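Local coordinates for surface protein R28 (Streptococcus pyogenes, PDB 6S5Z), which is a peptidoglycan-anchored streptococcal surface protein, represented here by one Ig-like Rib domain, a domain type implicated in infection, at residues 27-32 with 42-47; 62-67 with 72-77. One frame throughout, in Å; residues are numbered along the deposited sequence.

How the interactions relate
From the N terminus the chain passes strand 16-19 and enters the loop that holds 27-32. Interaction 1 closes when strand 41-44 brings 42-47 back against that loop. The chain then runs on to strand 56-65, and interaction 2 closes where 62-67 pairs with 72-77 across the hairpin loop 66-70. The two contacts follow in series; neither nests in the other nor crosses it. They meet in one four-stranded sheet, where strand 41-44 lies beside strand 56-65. N43 pairs with E63 through the backbone, and K45 forms a salt bridge to D73. Interaction 1 thus ties the loop to an edge strand, and interaction 2 joins the two central strands.

Interaction 1. Residues 27-32 with 42-47; sequences KDSIAN and YNWKNG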
# COMPACT_ATOMS: atom_id res chain seq x y z
N LYS A 27 -5.09 -0.55 0.30
CA LYS A 27 -5.32 0.56 -0.62
C LYS A 27 -5.28 1.89 0.11
O LYS A 27 -4.99 2.93 -0.50
CB LYS A 27 -6.66 0.38 -1.32
CG LYS A 27 -6.98 1.49 -2.30
CD LYS A 27 -8.21 1.16 -3.11
CE LYS A 27 -8.51 2.23 -4.14
NZ LYS A 27 -9.71 1.82 -4.93
N ASP A 28 -5.62 1.90 1.40
CA ASP A 28 -5.69 3.15 2.14
C ASP A 28 -4.32 3.71 2.45
O ASP A 28 -4.23 4.86 2.90
CB ASP A 28 -6.47 2.96 3.44
CG ASP A 28 -7.96 2.83 3.21
OD1 ASP A 28 -8.47 3.35 2.19
OD2 ASP A 28 -8.63 2.23 4.07
N SER A 29 -3.26 2.94 2.23
CA SER A 29 -1.89 3.38 2.42
C SER A 29 -1.24 3.87 1.14
O SER A 29 -0.03 4.14 1.12
CB SER A 29 -1.05 2.26 3.05
OG SER A 29 -1.33 2.14 4.43
N ILE A 30 -2.01 4.01 0.06
CA ILE A 30 -1.49 4.54 -1.20
C ILE A 30 -2.10 5.92 -1.41
O ILE A 30 -3.33 6.07 -1.40
CB ILE A 30 -1.80 3.62 -2.39
CG1 ILE A 30 -1.15 2.24 -2.20
CG2 ILE A 30 -1.38 4.27 -3.70
CD1 ILE A 30 0.35 2.28 -2.08
N ALA A 31 -1.24 6.91 -1.65
CA ALA A 31 -1.69 8.30 -1.64
C ALA A 31 -2.42 8.68 -2.92
O ALA A 31 -3.28 9.57 -2.89
CB ALA A 31 -0.49 9.26 -1.45
N ASN A 32 -2.12 8.03 -4.04
CA ASN A 32 -2.57 8.54 -5.32
C ASN A 32 -3.24 7.45 -6.15
O ASN A 32 -2.94 7.28 -7.33
CB ASN A 32 -1.38 9.16 -6.05
CG ASN A 32 -0.32 8.13 -6.39
OD1 ASN A 32 -0.21 7.10 -5.72
ND2 ASN A 32 0.46 8.39 -7.45
N TYR A 42 -5.19 -3.84 -4.47
CA TYR A 42 -4.17 -3.53 -3.46
C TYR A 42 -4.24 -4.57 -2.36
O TYR A 42 -5.34 -4.90 -1.89
CB TYR A 42 -4.40 -2.13 -2.87
CG TYR A 42 -4.44 -1.03 -3.92
CD1 TYR A 42 -5.59 -0.77 -4.68
CD2 TYR A 42 -3.31 -0.25 -4.17
CE1 TYR A 42 -5.60 0.25 -5.64
CE2 TYR A 42 -3.33 0.75 -5.12
CZ TYR A 42 -4.47 1.00 -5.85
OH TYR A 42 -4.44 2.01 -6.79
N ASN A 43 -3.08 -5.07 -1.94
CA ASN A 43 -3.04 -6.01 -0.83
C ASN A 43 -1.72 -5.83 -0.11
O ASN A 43 -0.75 -5.32 -0.68
CB ASN A 43 -3.19 -7.46 -1.29
CG ASN A 43 -2.07 -7.90 -2.20
OD1 ASN A 43 -2.16 -7.73 -3.41
ND2 ASN A 43 -1.00 -8.46 -1.62
N TRP A 44 -1.68 -6.27 1.14
CA TRP A 44 -0.42 -6.27 1.87
C TRP A 44 0.47 -7.40 1.38
O TRP A 44 0.03 -8.54 1.21
CB TRP A 44 -0.67 -6.43 3.38
CG TRP A 44 -1.39 -5.27 3.98
CD1 TRP A 44 -2.68 -5.23 4.42
CD2 TRP A 44 -0.86 -3.95 4.17
NE1 TRP A 44 -2.98 -3.97 4.89
CE2 TRP A 44 -1.88 -3.17 4.74
CE3 TRP A 44 0.38 -3.36 3.91
CZ2 TRP A 44 -1.70 -1.82 5.06
CZ3 TRP A 44 0.56 -2.04 4.23
CH2 TRP A 44 -0.47 -1.27 4.79
N LYS A 45 1.74 -7.08 1.18
CA LYS A 45 2.72 -8.13 0.91
C LYS A 45 2.74 -9.12 2.06
O LYS A 45 2.67 -8.73 3.23
CB LYS A 45 4.11 -7.53 0.71
CG LYS A 45 5.20 -8.56 0.41
CD LYS A 45 6.50 -7.86 0.04
CE LYS A 45 6.36 -7.21 -1.31
NZ LYS A 45 6.28 -8.21 -2.37
N ASN A 46 2.84 -10.39 1.73
CA ASN A 46 2.98 -11.43 2.76
C ASN A 46 4.12 -11.08 3.69
O ASN A 46 5.24 -10.81 3.25
CB ASN A 46 3.23 -12.78 2.10
CG ASN A 46 2.01 -13.31 1.39
OD1 ASN A 46 0.90 -12.87 1.63
ND2 ASN A 46 2.23 -14.25 0.47
N GLY A 47 3.84 -11.08 4.99
CA GLY A 47 4.86 -10.78 5.97
C GLY A 47 5.10 -9.31 6.20
O GLY A 47 5.95 -8.96 7.03
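K27 lays its aliphatic chain over one face of the Y42 ring. Its CG is 3.9 Å from the ring centroid and 25° off the normal, a CH-pi contact set toward the rim. The chain is fully extended, with CG anti to the backbone N (chi1 180°). CB, CG, CD and CE therefore follow the ring from CG to CE1, and K27 CD lies 3.6 Å from Y42 CD1. The contact is made by methylenes, not by the ammonium group. I30 comes to the CD2-CE2 side of the ring, on the same side of its plane as K27. Its CG1 approaches Y42 CD2 obliquely at 3.8 Å.

Residues 27-29 end a short 3-10 turn, in which I30 N bonds to K27 O at 3.2 Å. This turn belongs to the loop between strands 16-19 and 41-44 of the Ig-like Rib domain. It sets K27, S29 and I30 against edge strand 41-44. I30 also reaches past Y42 to V62 and V74, so this part of the loop packs on the valine-lined face of the sheet.

At the far end of the strand S29 meets W44. S29 OG comes obliquely to CH2 of the indole at 3.5 Å, with no hydrogen bond between them. W44 NE1 is bonded instead to the carbonyl of L24, earlier in the same loop. That bond restrains the turn of the indole, and V62 and V76 also pack on it.

Interaction 2. Residues 62-67 with 72-77; sequences VEVHYP and DDVNVK. With NA (sodium ion), chain C.
Y66 brings the edge of its ring to the carboxylate of D72, the ring and carboxylate planes standing 82° apart. Y66 OH donates to D72 OD2 at 2.7 Å and uses the anti lone pair of that oxygen. The same OD2 binds the sodium ion at 2.5 Å. D72 OD1 takes a hydrogen bond at 2.6 Å from water 1, one of three waters on the sodium. The carbonyls of K6 and Y9 complete the site. The hydroxyl of Y66 is thus a second-shell donor that would help hold the metal-binding carboxylate in place.

The backbones form an antiparallel hairpin between strands 56-65 and 71-81, the central pair of the Rib domain sheet. V62 with V74 and V64 with D72 are hydrogen-bonded pairs, each with two bonds. V64 N to D72 O is 2.7 Å with an angle of 173° at the hydrogen. E63 and D73 form the non-hydrogen-bonded pair between them.

V62, V64, D72 and V74 share one face of the sheet. V62 CG2 lies anti to its carbonyl carbon, which turns it to V76 CG1 at 3.8 Å. V64 CG2 is 4.2 Å from V74 CG2. Y42 of the next strand packs on V64.

E63 and D73 lie side by side on the other face. Their carboxylates would probably repel, with E63 OE2 4.5 Å from D73 OD1, but K45 makes a salt bridge to each. H65 NE2 bonds to E63 OE1 on its anti side, and N43 ND2 donates to that oxygen as well.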
# COMPACT_ATOMS: atom_id res chain seq x y z
N VAL A 62 2.88 -2.44 0.43
CA VAL A 62 1.68 -2.61 -0.37
C VAL A 62 2.08 -3.15 -1.73
O VAL A 62 3.02 -2.63 -2.35
CB VAL A 62 0.92 -1.28 -0.50
CG1 VAL A 62 -0.30 -1.44 -1.44
CG2 VAL A 62 0.49 -0.78 0.87
N GLU A 63 1.40 -4.20 -2.18
CA GLU A 63 1.49 -4.63 -3.56
C GLU A 63 0.36 -3.99 -4.36
O GLU A 63 -0.82 -4.14 -4.00
CB GLU A 63 1.38 -6.15 -3.67
CG GLU A 63 2.44 -6.89 -2.92
CD GLU A 63 2.26 -8.40 -3.05
OE1 GLU A 63 1.22 -8.85 -3.58
OE2 GLU A 63 3.17 -9.13 -2.62
N VAL A 64 0.71 -3.30 -5.43
CA VAL A 64 -0.27 -2.73 -6.36
C VAL A 64 -0.31 -3.63 -7.59
O VAL A 64 0.67 -3.75 -8.32
CB VAL A 64 0.08 -1.28 -6.73
CG1 VAL A 64 -0.99 -0.68 -7.62
CG2 VAL A 64 0.19 -0.47 -5.50
N HIS A 65 -1.45 -4.30 -7.81
CA HIS A 65 -1.59 -5.27 -8.90
C HIS A 65 -2.30 -4.58 -10.06
O HIS A 65 -3.49 -4.26 -9.96
CB HIS A 65 -2.39 -6.50 -8.44
CG HIS A 65 -1.64 -7.39 -7.50
ND1 HIS A 65 -1.08 -8.59 -7.90
CD2 HIS A 65 -1.33 -7.25 -6.19
CE1 HIS A 65 -0.47 -9.15 -6.87
NE2 HIS A 65 -0.61 -8.36 -5.82
N TYR A 66 -1.61 -4.43 -11.16
CA TYR A 66 -2.15 -3.69 -12.29
C TYR A 66 -2.91 -4.62 -13.22
O TYR A 66 -2.74 -5.85 -13.16
CB TYR A 66 -1.02 -3.01 -13.05
CG TYR A 66 -0.29 -1.98 -12.25
CD1 TYR A 66 -0.91 -0.79 -11.92
CD2 TYR A 66 1.02 -2.19 -11.85
CE1 TYR A 66 -0.25 0.16 -11.20
CE2 TYR A 66 1.69 -1.23 -11.13
CZ TYR A 66 1.05 -0.06 -10.80
OH TYR A 66 1.71 0.90 -10.09
N PRO A 67 -3.76 -4.08 -14.09
CA PRO A 67 -4.54 -4.94 -14.99
C PRO A 67 -3.71 -5.79 -15.94
O PRO A 67 -4.20 -6.85 -16.36
CB PRO A 67 -5.41 -3.95 -15.78
CG PRO A 67 -5.51 -2.76 -14.88
CD PRO A 67 -4.15 -2.66 -14.21
N ASP A 72 3.59 -3.49 -8.56
CA ASP A 72 4.51 -2.57 -7.90
C ASP A 72 4.48 -2.84 -6.41
O ASP A 72 3.41 -3.11 -5.84
CB ASP A 72 4.11 -1.10 -8.16
CG ASP A 72 4.89 -0.46 -9.28
OD1 ASP A 72 6.09 -0.78 -9.44
OD2 ASP A 72 4.32 0.43 -9.98
N ASP A 73 5.65 -2.81 -5.78
CA ASP A 73 5.77 -2.86 -4.33
C ASP A 73 5.99 -1.44 -3.80
O ASP A 73 6.83 -0.70 -4.32
CB ASP A 73 6.94 -3.75 -3.90
CG ASP A 73 6.67 -5.22 -4.15
OD1 ASP A 73 5.49 -5.61 -4.29
OD2 ASP A 73 7.64 -5.99 -4.21
N VAL A 74 5.24 -1.07 -2.77
CA VAL A 74 5.29 0.28 -2.22
C VAL A 74 5.53 0.20 -0.72
O VAL A 74 4.68 -0.33 0.01
CB VAL A 74 4.01 1.07 -2.53
CG1 VAL A 74 4.12 2.45 -1.92
CG2 VAL A 74 3.78 1.15 -4.04
N ASN A 75 6.67 0.71 -0.26
CA ASN A 75 6.96 0.79 1.17
C ASN A 75 6.14 1.90 1.82
O ASN A 75 6.11 3.03 1.33
CB ASN A 75 8.45 1.05 1.39
CG ASN A 75 9.31 -0.08 0.89
OD1 ASN A 75 8.90 -1.25 0.90
ND2 ASN A 75 10.50 0.25 0.41
N VAL A 76 5.49 1.57 2.93
CA VAL A 76 4.61 2.50 3.63
C VAL A 76 4.91 2.49 5.11
O VAL A 76 5.58 1.59 5.63
CB VAL A 76 3.11 2.20 3.40
CG1 VAL A 76 2.76 2.13 1.92
CG2 VAL A 76 2.73 0.89 4.12
N LYS A 77 4.40 3.50 5.80
CA LYS A 77 4.61 3.67 7.22
C LYS A 77 3.27 3.90 7.88
O LYS A 77 2.41 4.60 7.32
CB LYS A 77 5.59 4.82 7.49
CG LYS A 77 6.96 4.51 6.90
CD LYS A 77 8.07 5.47 7.33
CE LYS A 77 9.43 4.86 7.00
NZ LYS A 77 10.57 5.50 7.71
NA NA C . 6.00 2.00 -11.00
O HOH W 1 8.13 0.36 -10.64
O HOH W 2 7.04 4.35 -11.60
O HOH W 3 6.77 2.76 -8.60